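Local coordinates for ICChI, a glycosylated chitinase (Ipomoea carnea, PDB 6IDN), which probably hydrolyses the glycosidic bonds of chitin as a family 18 glycosyl hydrolase, and has both chitinase and lysozyme activity, at residues T243-T247 with Y248-G252. Sequence-based numbering, arbitrary orientation.
Sequences TIKAT and YDYGG
Tyr248 follows Thr247 directly and is the second residue of the type I turn, Thr247 to Tyr250, that leads into strand 250-256. Its ring swings outward and carries the CB of Asp249 over the centre of one face. Asp249 folds back: its CG sits between the backbone N and the carbonyl carbon (chi1 59°), which brings OD1 to 3.2 Å from Thr247 CG2, a van der Waals contact of a methyl with a carboxylate oxygen, not a hydrogen bond. The hydroxyl of that threonine is engaged instead by the indole NE1 of Trp202.

Tyr250 carries most of the contact. Its N donates a hydrogen bond of 3.1 Å to Thr247 O, which closes the turn. With CG anti to the backbone N (chi1 165°), the ring reaches back over the preceding type I turn, Ile244 to Thr247. Lys245 CG lies over one face of the Tyr250 ring, toward its rim, 4.0 Å from the ring centroid, a CH-pi contact, and the two side chains run alongside in the same direction. On the opposite face lies the backbone N of Gly252, so the ring is sandwiched. Ile244 approaches obliquely, its CD1 3.7 Å from Tyr250 CE1. The polar ends of Lys245 and Tyr250 reach the last two residues of the chain: Lys245 NZ bonds to Asp271 O, and Tyr250 OH to Val272 OXT.

Gly251 then pairs through its backbone with Glu2 and Leu214, entering the sheet between two parallel neighbours. Two successive turns thus complete a beta-alpha-beta crossover from strand 213-219, the repeating connection of a TIM barrel, here leading into the strand that closes the barrel against strand 2-7.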
ATOM      1  N   THR A 243       4.656  19.700  11.123  1.00 23.10           N
ATOM      2  CA  THR A 243       3.774  20.451  10.236  1.00 22.84           C
ATOM      3  C   THR A 243       2.617  19.587   9.732  1.00 21.31           C
ATOM      4  O   THR A 243       1.450  19.990   9.821  1.00 22.93           O
ATOM      5  CB  THR A 243       4.577  21.029   9.060  1.00 22.42           C
ATOM      6  OG1 THR A 243       5.568  21.958   9.550  1.00 32.65           O
ATOM      7  CG2 THR A 243       3.637  21.758   8.085  1.00 22.36           C
ATOM      8  N   ILE A 244       2.907  18.387   9.218  1.00 17.56           N
ATOM      9  CA  ILE A 244       1.822  17.587   8.645  1.00 15.71           C
ATOM     10  C   ILE A 244       0.905  17.017   9.717  1.00 17.36           C
ATOM     11  O   ILE A 244      -0.256  16.707   9.424  1.00 20.84           O
ATOM     12  CB  ILE A 244       2.338  16.454   7.733  1.00 17.36           C
ATOM     13  CG1 ILE A 244       3.173  15.431   8.506  1.00 15.90           C
ATOM     14  CG2 ILE A 244       3.099  17.026   6.533  1.00 19.15           C
ATOM     15  CD1 ILE A 244       3.597  14.219   7.627  1.00 19.10           C
ATOM     16  N   LYS A 245       1.375  16.898  10.960  1.00 21.60           N
ATOM     17  CA  LYS A 245       0.493  16.429  12.028  1.00 20.97           C
ATOM     18  C   LYS A 245      -0.646  17.401  12.315  1.00 24.67           C
ATOM     19  O   LYS A 245      -1.607  17.025  12.998  1.00 28.47           O
ATOM     20  CB  LYS A 245       1.282  16.220  13.317  1.00 24.01           C
ATOM     21  CG  LYS A 245       2.105  14.942  13.393  1.00 30.53           C
ATOM     22  CD  LYS A 245       2.988  15.043  14.627  1.00 36.04           C
ATOM     23  CE  LYS A 245       3.383  13.706  15.238  1.00 41.87           C
ATOM     24  NZ  LYS A 245       4.470  13.927  16.257  1.00 39.62           N
ATOM     25  N   ALA A 246      -0.558  18.646  11.839  1.00 24.03           N
ATOM     26  CA  ALA A 246      -1.656  19.584  12.045  1.00 28.80           C
ATOM     27  C   ALA A 246      -2.850  19.277  11.150  1.00 23.40           C
ATOM     28  O   ALA A 246      -3.958  19.742  11.434  1.00 24.03           O
ATOM     29  CB  ALA A 246      -1.179  21.021  11.816  1.00 30.79           C
ATOM     30  N   THR A 247      -2.647  18.502  10.086  1.00 22.56           N
ATOM     31  CA  THR A 247      -3.733  18.106   9.199  1.00 20.00           C
ATOM     32  C   THR A 247      -4.662  17.133   9.920  1.00 20.54           C
ATOM     33  O   THR A 247      -4.197  16.194  10.569  1.00 20.50           O
ATOM     34  CB  THR A 247      -3.135  17.470   7.942  1.00 18.33           C
ATOM     35  OG1 THR A 247      -2.287  18.433   7.294  1.00 21.04           O
ATOM     36  CG2 THR A 247      -4.220  17.013   6.982  1.00 22.72           C
ATOM     37  N   TYR A 248      -5.978  17.363   9.816  1.00 19.93           N
ATOM     38  CA  TYR A 248      -6.919  16.660  10.689  1.00 19.76           C
ATOM     39  C   TYR A 248      -6.873  15.153  10.473  1.00 23.33           C
ATOM     40  O   TYR A 248      -7.022  14.378  11.427  1.00 25.49           O
ATOM     41  CB  TYR A 248      -8.342  17.189  10.476  1.00 22.01           C
ATOM     42  CG  TYR A 248      -9.128  16.500   9.371  1.00 23.35           C
ATOM     43  CD1 TYR A 248      -9.027  16.928   8.050  1.00 22.86           C
ATOM     44  CD2 TYR A 248      -9.975  15.433   9.643  1.00 20.38           C
ATOM     45  CE1 TYR A 248      -9.743  16.319   7.037  1.00 22.26           C
ATOM     46  CE2 TYR A 248     -10.696  14.813   8.633  1.00 23.08           C
ATOM     47  CZ  TYR A 248     -10.579  15.266   7.332  1.00 24.37           C
ATOM     48  OH  TYR A 248     -11.300  14.668   6.321  1.00 22.56           O
ATOM     49  N   ASP A 249      -6.680  14.711   9.231  1.00 19.91           N
ATOM     50  CA  ASP A 249      -6.691  13.287   8.931  1.00 18.83           C
ATOM     51  C   ASP A 249      -5.289  12.726   8.719  1.00 19.04           C
ATOM     52  O   ASP A 249      -5.138  11.668   8.101  1.00 18.04           O
ATOM     53  CB  ASP A 249      -7.592  12.975   7.719  1.00 18.77           C
ATOM     54  CG  ASP A 249      -7.172  13.695   6.438  1.00 20.27           C
ATOM     55  OD1 ASP A 249      -6.371  14.644   6.507  1.00 18.77           O
ATOM     56  OD2 ASP A 249      -7.681  13.319   5.345  1.00 20.89           O
ATOM     57  N   TYR A 250      -4.264  13.407   9.234  1.00 18.74           N
ATOM     58  CA  TYR A 250      -2.927  12.826   9.268  1.00 18.46           C
ATOM     59  C   TYR A 250      -2.982  11.442   9.889  1.00 18.69           C
ATOM     60  O   TYR A 250      -3.511  11.262  10.994  1.00 20.54           O
ATOM     61  CB  TYR A 250      -1.978  13.720  10.069  1.00 20.51           C
ATOM     62  CG  TYR A 250      -0.684  13.031  10.456  1.00 19.51           C
ATOM     63  CD1 TYR A 250       0.340  12.856   9.533  1.00 19.17           C
ATOM     64  CD2 TYR A 250      -0.502  12.547  11.745  1.00 21.11           C
ATOM     65  CE1 TYR A 250       1.517  12.218   9.889  1.00 18.18           C
ATOM     66  CE2 TYR A 250       0.673  11.908  12.108  1.00 23.66           C
ATOM     67  CZ  TYR A 250       1.671  11.747  11.174  1.00 20.05           C
ATOM     68  OH  TYR A 250       2.847  11.119  11.531  1.00 23.66           O
ATOM     69  N   GLY A 251      -2.441  10.463   9.172  1.00 16.11           N
ATOM     70  CA  GLY A 251      -2.469   9.098   9.664  1.00 18.28           C
ATOM     71  C   GLY A 251      -1.122   8.493  10.000  1.00 18.01           C
ATOM     72  O   GLY A 251      -1.054   7.487  10.716  1.00 20.19           O
ATOM     73  N   GLY A 252      -0.043   9.075   9.481  1.00 15.64           N
ATOM     74  CA  GLY A 252       1.276   8.546   9.766  1.00 16.63           C
ATOM     75  C   GLY A 252       2.193   8.578   8.567  1.00 17.62           C
ATOM     76  O   GLY A 252       2.018   9.418   7.679  1.00 15.14           O
TER